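Long-range contacts in vanadium-dependent bromoperoxidase (Corallina officinalis, PDB 1QHB), which catalyses the bromination of organic substrates with hydrogen peroxide, using a bound vanadate ion, as a dodecamer that also carries one calcium ion per subunit: residues Arg121-Ser126 / Ser475-Ser480; His402-Pro407 / Pro479-Gly484. One frame throughout, in Å; residues are numbered along the deposited sequence.

Interaction 1 of 2, residues Arg121-Ser126 / Ser475-Ser480; sequences RGWENS and SPFHPS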
ATOM      1  N   ARG A 121       8.013  11.530 -51.461  1.00 19.95           N
ATOM      2  CA  ARG A 121       7.545  12.150 -50.200  1.00 22.24           C
ATOM      3  C   ARG A 121       7.353  10.972 -49.243  1.00 21.95           C
ATOM      4  O   ARG A 121       7.127   9.873 -49.744  1.00 24.79           O
ATOM      5  CB  ARG A 121       6.282  13.012 -50.374  1.00 16.81           C
ATOM      6  CG  ARG A 121       5.125  12.291 -51.029  1.00 19.36           C
ATOM      7  CD  ARG A 121       3.913  13.190 -51.224  1.00 22.67           C
ATOM      8  NE  ARG A 121       3.444  13.735 -49.945  1.00 21.38           N
ATOM      9  CZ  ARG A 121       2.211  14.080 -49.635  1.00 26.83           C
ATOM     10  NH1 ARG A 121       1.221  13.942 -50.517  1.00 15.77           N
ATOM     11  NH2 ARG A 121       2.041  14.577 -48.402  1.00 17.49           N
ATOM     12  N   GLY A 122       7.436  11.151 -47.921  1.00 20.65           N
ATOM     13  CA  GLY A 122       7.296  10.066 -46.977  1.00 19.52           C
ATOM     14  C   GLY A 122       5.979  10.049 -46.222  1.00 21.82           C
ATOM     15  O   GLY A 122       5.151  10.954 -46.379  1.00 17.28           O
ATOM     16  N   TRP A 123       5.760   8.979 -45.447  1.00 21.45           N
ATOM     17  CA  TRP A 123       4.487   8.855 -44.709  1.00 21.92           C
ATOM     18  C   TRP A 123       4.427   9.879 -43.594  1.00 24.57           C
ATOM     19  O   TRP A 123       5.512  10.165 -43.121  1.00 19.82           O
ATOM     20  CB  TRP A 123       4.305   7.444 -44.177  1.00 18.87           C
ATOM     21  CG  TRP A 123       4.232   6.474 -45.330  1.00 21.38           C
ATOM     22  CD1 TRP A 123       3.145   6.209 -46.088  1.00 17.77           C
ATOM     23  CD2 TRP A 123       5.293   5.653 -45.823  1.00 14.99           C
ATOM     24  NE1 TRP A 123       3.441   5.257 -47.049  1.00 17.07           N
ATOM     25  CE2 TRP A 123       4.757   4.903 -46.884  1.00 16.84           C
ATOM     26  CE3 TRP A 123       6.618   5.455 -45.454  1.00 20.59           C
ATOM     27  CZ2 TRP A 123       5.518   3.980 -47.614  1.00 17.71           C
ATOM     28  CZ3 TRP A 123       7.355   4.523 -46.167  1.00 20.31           C
ATOM     29  CH2 TRP A 123       6.813   3.806 -47.240  1.00 20.03           C
ATOM     30  N   GLU A 124       3.232  10.399 -43.277  1.00 23.24           N
ATOM     31  CA  GLU A 124       3.189  11.448 -42.257  1.00 25.85           C
ATOM     32  C   GLU A 124       2.814  10.898 -40.899  1.00 22.59           C
ATOM     33  O   GLU A 124       1.659  10.509 -40.662  1.00 18.69           O
ATOM     34  CB  GLU A 124       2.184  12.546 -42.719  1.00 28.47           C
ATOM     35  CG  GLU A 124       2.475  12.963 -44.176  1.00 43.15           C
ATOM     36  CD  GLU A 124       1.466  13.887 -44.809  1.00 49.62           C
ATOM     37  OE1 GLU A 124       1.408  15.069 -44.378  1.00 48.53           O
ATOM     38  OE2 GLU A 124       0.708  13.498 -45.741  1.00 33.25           O
ATOM     39  N   ASN A 125       3.770  10.843 -39.950  1.00 20.83           N
ATOM     40  CA  ASN A 125       3.427  10.366 -38.611  1.00 21.09           C
ATOM     41  C   ASN A 125       2.678   9.041 -38.610  1.00 19.17           C
ATOM     42  O   ASN A 125       1.558   8.905 -38.061  1.00 16.90           O
ATOM     43  CB  ASN A 125       2.496  11.381 -37.920  1.00 24.47           C
ATOM     44  CG  ASN A 125       3.191  12.715 -37.698  1.00 34.13           C
ATOM     45  OD1 ASN A 125       2.726  13.748 -38.198  1.00 28.44           O
ATOM     46  ND2 ASN A 125       4.296  12.635 -36.966  1.00 24.92           N
ATOM     47  N   SER A 126       3.321   8.014 -39.157  1.00 14.77           N
ATOM     48  CA  SER A 126       2.698   6.697 -39.206  1.00 18.00           C
ATOM     49  C   SER A 126       2.572   6.065 -37.839  1.00 17.56           C
ATOM     50  O   SER A 126       1.771   5.132 -37.755  1.00 21.00           O
ATOM     51  CB  SER A 126       3.466   5.796 -40.155  1.00 20.66           C
ATOM     52  OG  SER A 126       4.870   6.102 -40.047  1.00 22.52           O
ATOM     53  N   SER A 475      -4.334  12.526 -52.477  1.00 12.76           N
ATOM     54  CA  SER A 475      -4.491  12.515 -51.035  1.00 12.10           C
ATOM     55  C   SER A 475      -3.155  12.660 -50.327  1.00  9.79           C
ATOM     56  O   SER A 475      -2.119  12.359 -50.895  1.00 10.24           O
ATOM     57  CB  SER A 475      -5.045  11.162 -50.574  1.00 16.08           C
ATOM     58  OG  SER A 475      -3.971  10.249 -50.695  1.00 10.41           O
ATOM     59  N   PRO A 476      -3.223  13.064 -49.073  1.00 11.36           N
ATOM     60  CA  PRO A 476      -2.075  13.090 -48.185  1.00  9.26           C
ATOM     61  C   PRO A 476      -1.490  11.676 -48.053  1.00 12.04           C
ATOM     62  O   PRO A 476      -2.060  10.642 -48.436  1.00 11.11           O
ATOM     63  CB  PRO A 476      -2.679  13.454 -46.836  1.00 10.19           C
ATOM     64  CG  PRO A 476      -3.942  14.210 -47.174  1.00 10.05           C
ATOM     65  CD  PRO A 476      -4.494  13.392 -48.347  1.00  9.90           C
ATOM     66  N   PHE A 477      -0.298  11.611 -47.453  1.00 12.62           N
ATOM     67  CA  PHE A 477       0.368  10.323 -47.296  1.00 14.35           C
ATOM     68  C   PHE A 477      -0.046   9.533 -46.063  1.00 15.61           C
ATOM     69  O   PHE A 477       0.805   9.210 -45.251  1.00 13.93           O
ATOM     70  CB  PHE A 477       1.886  10.536 -47.332  1.00 12.51           C
ATOM     71  CG  PHE A 477       2.470   9.880 -48.568  1.00 12.39           C
ATOM     72  CD1 PHE A 477       2.220  10.370 -49.829  1.00 15.19           C
ATOM     73  CD2 PHE A 477       3.359   8.830 -48.438  1.00 15.22           C
ATOM     74  CE1 PHE A 477       2.817   9.787 -50.925  1.00 11.67           C
ATOM     75  CE2 PHE A 477       3.969   8.248 -49.527  1.00 13.12           C
ATOM     76  CZ  PHE A 477       3.663   8.726 -50.783  1.00 13.16           C
ATOM     77  N   HIS A 478      -1.346   9.255 -45.939  1.00 13.16           N
ATOM     78  CA  HIS A 478      -1.853   8.454 -44.824  1.00 12.12           C
ATOM     79  C   HIS A 478      -3.230   7.929 -45.247  1.00 13.15           C
ATOM     80  O   HIS A 478      -3.947   8.492 -46.072  1.00 12.64           O
ATOM     81  CB  HIS A 478      -1.828   9.189 -43.505  1.00  8.69           C
ATOM     82  CG  HIS A 478      -2.412  10.572 -43.498  1.00  9.41           C
ATOM     83  ND1 HIS A 478      -3.759  10.846 -43.356  1.00  9.83           N
ATOM     84  CD2 HIS A 478      -1.746  11.772 -43.646  1.00  8.46           C
ATOM     85  CE1 HIS A 478      -3.887  12.169 -43.391  1.00  9.66           C
ATOM     86  NE2 HIS A 478      -2.700  12.752 -43.575  1.00  5.58           N
ATOM     87  N   PRO A 479      -3.590   6.762 -44.723  1.00 11.74           N
ATOM     88  CA  PRO A 479      -4.796   6.067 -45.043  1.00  9.18           C
ATOM     89  C   PRO A 479      -6.077   6.862 -44.906  1.00 10.25           C
ATOM     90  O   PRO A 479      -6.146   7.943 -44.291  1.00  8.24           O
ATOM     91  CB  PRO A 479      -4.785   4.833 -44.121  1.00  9.71           C
ATOM     92  CG  PRO A 479      -3.298   4.596 -43.938  1.00  9.36           C
ATOM     93  CD  PRO A 479      -2.788   6.018 -43.681  1.00 11.07           C
ATOM     94  N   SER A 480      -7.108   6.311 -45.570  1.00  8.41           N
ATOM     95  CA  SER A 480      -8.374   7.029 -45.634  1.00  9.69           C
ATOM     96  C   SER A 480      -9.301   6.986 -44.456  1.00 11.57           C
ATOM     97  O   SER A 480     -10.164   7.877 -44.390  1.00 12.39           O
ATOM     98  CB  SER A 480      -9.084   6.395 -46.867  1.00 10.35           C
ATOM     99  OG  SER A 480     -10.049   7.322 -47.365  1.00 12.83           O
TER
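Trp123 and Phe477 bring the two backbones nearest, CA to CA 5.1 Å, where the paths of 121-124 and 475-478 run 55° apart and a weak bond joins Glu124 N to Phe477 O at 3.3 Å. Phe477 is the centre of an inverse gamma turn, and it is bonded to Glu124 through both its N and its O. The bond through Phe477 N is the firmer: Phe477 N donates its N-H to Glu124 OE2 at 2.7 Å, approaching nearly along the C-O axis. Glu124 gets there on a chain that leaves beside its own backbone N and stays extended beyond CG. The same oxygen also holds Arg121, whose NH2 lies 3.2 Å from Glu124 OE2 in a salt bridge, so one carboxylate oxygen ties a turn to a cation. Strand 123-124 meanwhile pairs in parallel with a strand of the second subunit, and Gly122 N bonds to Asp363 of that subunit, a calcium ligand, which places the contact where the dodecamer's interface meets the active-site loop. Arg121 CG sits between its backbone N and carbonyl carbon (chi1 54°) and makes a CH-pi contact 3.9 Å from the Phe477 ring centroid, over the face; the bend at chi3 then turns the guanidinium back toward Glu124. That guanidinium, turned 46° against the ring, has Phe477 CD1 over one face. With an alanine here, Glu124 OE2 would probably be left without its charged mate and the Phe477 face without its aliphatic cover. At another part of the ring, Trp123 CD1 comes obliquely to 3.5 Å from Phe477 CD2, while Trp123 NE1 is bonded to Lys59 O. Beyond the turn, His478, probably an active-site residue as in related enzymes, brings CD2 to 3.7 Å from Glu124 OE2 and bonds through ND1 to Lys398.

Interaction 2 of 2, residues His402-Pro407 / Pro479-Gly484; sequences HRRLRP and PSYGSG. With PO4 (phosphate ion), chain G.
Tyr481 lays its CD2-CE2 edge over the face of the His402 ring, an edge-to-face pair with planes at 87° and centroids 4.8 Å apart. The two loops carry Arg406-Pro407 and Ser483-Gly484, parts of the signature motifs that vanadium haloperoxidases share with PAP2 phosphatases, and a phosphate, probably from the crystallisation liquor, occupies the vanadate site between them. Arg404 CB packs 3.7 Å from Tyr481 CB; with CG anti to the backbone N (chi1 -175°) the extended chain carries CD past the same carbon and the guanidinium on to Asp555, Ser554 and Glu158. The backbones are tied by an almost straight bond from Ser480 N to Arg404 O at 2.9 Å, and a water bridges Arg404 N and Tyr481 O. Ser480 CB rests 3.5 Å from Leu405 O, and its OG is bonded to Asp555. Arg406 is bent at chi2, which swings its guanidinium past Ser480, whose CA lies over one face. At its edge and in its plane sits phosphate O1, gripped twice: by Arg406 NH1 at 2.8 Å and, less straight, by Arg406 NH2 at 3.1 Å. Lys398, Arg545, His485 and His551 add further bonds to the anion. From the other loop Ser483 OG bonds to phosphate O2, and Gly484 N, at the start of helix 484-499, donates to phosphate O4 at 2.9 Å with an N-H...O angle of 164°.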
ATOM      1  N   HIS A 402      -7.330   0.041 -39.578  1.00  8.99           N
ATOM      2  CA  HIS A 402      -7.954  -0.237 -40.853  1.00  9.94           C
ATOM      3  C   HIS A 402      -7.133  -0.078 -42.104  1.00  9.99           C
ATOM      4  O   HIS A 402      -7.455  -0.800 -43.025  1.00 10.74           O
ATOM      5  CB  HIS A 402      -9.187   0.677 -41.029  1.00  8.76           C
ATOM      6  CG  HIS A 402     -10.062   0.696 -39.803  1.00 10.39           C
ATOM      7  ND1 HIS A 402     -11.027  -0.266 -39.657  1.00 11.56           N
ATOM      8  CD2 HIS A 402     -10.111   1.499 -38.705  1.00  9.00           C
ATOM      9  CE1 HIS A 402     -11.661  -0.066 -38.498  1.00  7.10           C
ATOM     10  NE2 HIS A 402     -11.130   0.992 -37.925  1.00  7.59           N
ATOM     11  N   ARG A 403      -6.188   0.842 -42.216  1.00  7.91           N
ATOM     12  CA  ARG A 403      -5.417   1.040 -43.416  1.00 10.08           C
ATOM     13  C   ARG A 403      -6.294   0.986 -44.683  1.00 12.17           C
ATOM     14  O   ARG A 403      -5.917   0.300 -45.620  1.00 12.42           O
ATOM     15  CB  ARG A 403      -4.281  -0.011 -43.472  1.00  5.95           C
ATOM     16  CG  ARG A 403      -3.172   0.321 -42.431  1.00 10.19           C
ATOM     17  CD  ARG A 403      -2.156  -0.784 -42.323  1.00  8.97           C
ATOM     18  NE  ARG A 403      -2.632  -2.133 -41.901  1.00 11.49           N
ATOM     19  CZ  ARG A 403      -2.605  -2.590 -40.661  1.00 19.93           C
ATOM     20  NH1 ARG A 403      -2.188  -1.858 -39.635  1.00 10.80           N
ATOM     21  NH2 ARG A 403      -2.958  -3.828 -40.330  1.00  9.53           N
ATOM     22  N   ARG A 404      -7.367   1.770 -44.754  1.00 12.03           N
ATOM     23  CA  ARG A 404      -8.243   1.847 -45.913  1.00  9.48           C
ATOM     24  C   ARG A 404      -7.623   2.630 -47.070  1.00 12.22           C
ATOM     25  O   ARG A 404      -6.977   3.687 -46.862  1.00 10.12           O
ATOM     26  CB  ARG A 404      -9.603   2.420 -45.562  1.00  7.33           C
ATOM     27  CG  ARG A 404     -10.596   2.396 -46.744  1.00 10.54           C
ATOM     28  CD  ARG A 404     -11.877   3.123 -46.379  1.00  7.58           C
ATOM     29  NE  ARG A 404     -12.952   2.827 -47.348  1.00  9.40           N
ATOM     30  CZ  ARG A 404     -14.169   3.340 -47.224  1.00 12.28           C
ATOM     31  NH1 ARG A 404     -14.542   4.137 -46.203  1.00  6.29           N
ATOM     32  NH2 ARG A 404     -15.087   3.057 -48.122  1.00 10.06           N
ATOM     33  N   LEU A 405      -7.788   2.072 -48.286  1.00 11.28           N
ATOM     34  CA  LEU A 405      -7.212   2.733 -49.447  1.00 12.99           C
ATOM     35  C   LEU A 405      -7.982   4.035 -49.720  1.00 11.63           C
ATOM     36  O   LEU A 405      -9.203   4.113 -49.543  1.00 11.70           O
ATOM     37  CB  LEU A 405      -7.171   1.873 -50.718  1.00  9.49           C
ATOM     38  CG  LEU A 405      -8.435   1.768 -51.571  1.00 13.75           C
ATOM     39  CD1 LEU A 405      -8.095   0.789 -52.689  1.00 12.27           C
ATOM     40  CD2 LEU A 405      -9.632   1.283 -50.752  1.00  6.27           C
ATOM     41  N   ARG A 406      -7.235   5.010 -50.204  1.00  8.88           N
ATOM     42  CA  ARG A 406      -7.896   6.292 -50.516  1.00  9.76           C
ATOM     43  C   ARG A 406      -8.722   6.107 -51.784  1.00 10.82           C
ATOM     44  O   ARG A 406      -8.497   5.193 -52.578  1.00 11.81           O
ATOM     45  CB  ARG A 406      -6.825   7.371 -50.677  1.00  9.61           C
ATOM     46  CG  ARG A 406      -6.124   7.757 -49.361  1.00  8.88           C
ATOM     47  CD  ARG A 406      -6.918   8.881 -48.675  1.00 13.17           C
ATOM     48  NE  ARG A 406      -6.147   9.368 -47.519  1.00 13.95           N
ATOM     49  CZ  ARG A 406      -6.361  10.502 -46.898  1.00 14.93           C
ATOM     50  NH1 ARG A 406      -7.322  11.338 -47.275  1.00 10.61           N
ATOM     51  NH2 ARG A 406      -5.614  10.861 -45.873  1.00  8.15           N
ATOM     52  N   PRO A 407      -9.715   6.962 -52.001  1.00  9.92           N
ATOM     53  CA  PRO A 407     -10.577   6.944 -53.186  1.00  9.74           C
ATOM     54  C   PRO A 407      -9.848   6.931 -54.505  1.00 14.03           C
ATOM     55  O   PRO A 407     -10.241   6.249 -55.456  1.00 10.84           O
ATOM     56  CB  PRO A 407     -11.428   8.218 -53.042  1.00  9.00           C
ATOM     57  CG  PRO A 407     -11.446   8.458 -51.559  1.00  7.94           C
ATOM     58  CD  PRO A 407     -10.076   8.065 -51.055  1.00  8.15           C
ATOM     59  N   PRO A 479      -3.590   6.762 -44.723  1.00 11.74           N
ATOM     60  CA  PRO A 479      -4.796   6.067 -45.043  1.00  9.18           C
ATOM     61  C   PRO A 479      -6.077   6.862 -44.906  1.00 10.25           C
ATOM     62  O   PRO A 479      -6.146   7.943 -44.291  1.00  8.24           O
ATOM     63  CB  PRO A 479      -4.785   4.833 -44.121  1.00  9.71           C
ATOM     64  CG  PRO A 479      -3.298   4.596 -43.938  1.00  9.36           C
ATOM     65  CD  PRO A 479      -2.788   6.018 -43.681  1.00 11.07           C
ATOM     66  N   SER A 480      -7.108   6.311 -45.570  1.00  8.41           N
ATOM     67  CA  SER A 480      -8.374   7.029 -45.634  1.00  9.69           C
ATOM     68  C   SER A 480      -9.301   6.986 -44.456  1.00 11.57           C
ATOM     69  O   SER A 480     -10.164   7.877 -44.390  1.00 12.39           O
ATOM     70  CB  SER A 480      -9.084   6.395 -46.867  1.00 10.35           C
ATOM     71  OG  SER A 480     -10.049   7.322 -47.365  1.00 12.83           O
ATOM     72  N   TYR A 481      -9.234   5.995 -43.557  1.00 11.83           N
ATOM     73  CA  TYR A 481     -10.286   5.910 -42.527  1.00 11.48           C
ATOM     74  C   TYR A 481      -9.747   5.866 -41.121  1.00 10.36           C
ATOM     75  O   TYR A 481      -9.055   4.911 -40.803  1.00 10.02           O
ATOM     76  CB  TYR A 481     -10.990   4.591 -42.878  1.00  8.65           C
ATOM     77  CG  TYR A 481     -12.187   4.223 -42.042  1.00  9.21           C
ATOM     78  CD1 TYR A 481     -13.424   4.757 -42.366  1.00  6.99           C
ATOM     79  CD2 TYR A 481     -12.110   3.334 -40.973  1.00  9.78           C
ATOM     80  CE1 TYR A 481     -14.544   4.442 -41.645  1.00 10.19           C
ATOM     81  CE2 TYR A 481     -13.239   3.015 -40.208  1.00  8.58           C
ATOM     82  CZ  TYR A 481     -14.426   3.572 -40.562  1.00  9.52           C
ATOM     83  OH  TYR A 481     -15.577   3.295 -39.870  1.00 11.92           O
ATOM     84  N   GLY A 482      -9.997   6.860 -40.300  1.00  8.25           N
ATOM     85  CA  GLY A 482     -10.814   7.986 -40.599  1.00  7.47           C
ATOM     86  C   GLY A 482     -10.077   9.187 -41.145  1.00  9.13           C
ATOM     87  O   GLY A 482      -9.049   9.043 -41.793  1.00 10.40           O
ATOM     88  N   SER A 483     -10.585  10.382 -40.862  1.00 10.19           N
ATOM     89  CA  SER A 483     -10.053  11.595 -41.479  1.00  8.07           C
ATOM     90  C   SER A 483      -9.575  12.569 -40.441  1.00  9.36           C
ATOM     91  O   SER A 483     -10.282  12.843 -39.456  1.00  9.38           O
ATOM     92  CB  SER A 483     -11.229  12.203 -42.330  1.00 10.55           C
ATOM     93  OG  SER A 483     -11.009  13.600 -42.600  1.00 11.72           O
ATOM     94  N   GLY A 484      -8.433  13.222 -40.676  1.00  8.48           N
ATOM     95  CA  GLY A 484      -7.920  14.226 -39.768  1.00  8.68           C
ATOM     96  C   GLY A 484      -8.810  15.442 -39.751  1.00 11.12           C
ATOM     97  O   GLY A 484      -9.107  15.997 -38.685  1.00 12.31           O
TER
HETATM   98  P   PO4 G3000      -7.270  14.001 -44.107  1.00 11.64           P
HETATM   99  O1  PO4 G3000      -7.126  13.572 -45.525  1.00 14.53           O
HETATM  100  O2  PO4 G3000      -8.493  14.829 -43.901  1.00 15.34           O
HETATM  101  O3  PO4 G3000      -6.071  14.757 -43.709  1.00 17.49           O
HETATM  102  O4  PO4 G3000      -7.397  12.733 -43.297  1.00 15.84           O
HETATM  103  O   HOH W   1      -7.625   3.677 -42.504  1.00 11.03           O

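How the interactions relate
Along the chain the order is 121-126, then 402-407, then the loop 475-484 before helix 484-499, on which both interactions end and where they share Pro479 and Ser480. Their centres lie about 10 Å apart. Arg406 joins them directly: its NE is 2.8 Å from His478 O, a probable hydrogen bond, and its CD packs against Ser475 CB. Segment 402-407 joins helix 376-402 to helix 407-422, and interaction 2 contributes part of the vanadate site, whereas interaction 1 lies against a second subunit. The loop 475-484 thus packs at one end on strand 123-124, which pairs with that subunit, and leads past the probable active-site residue His478 into the anion pocket, so interface and pocket lie close together.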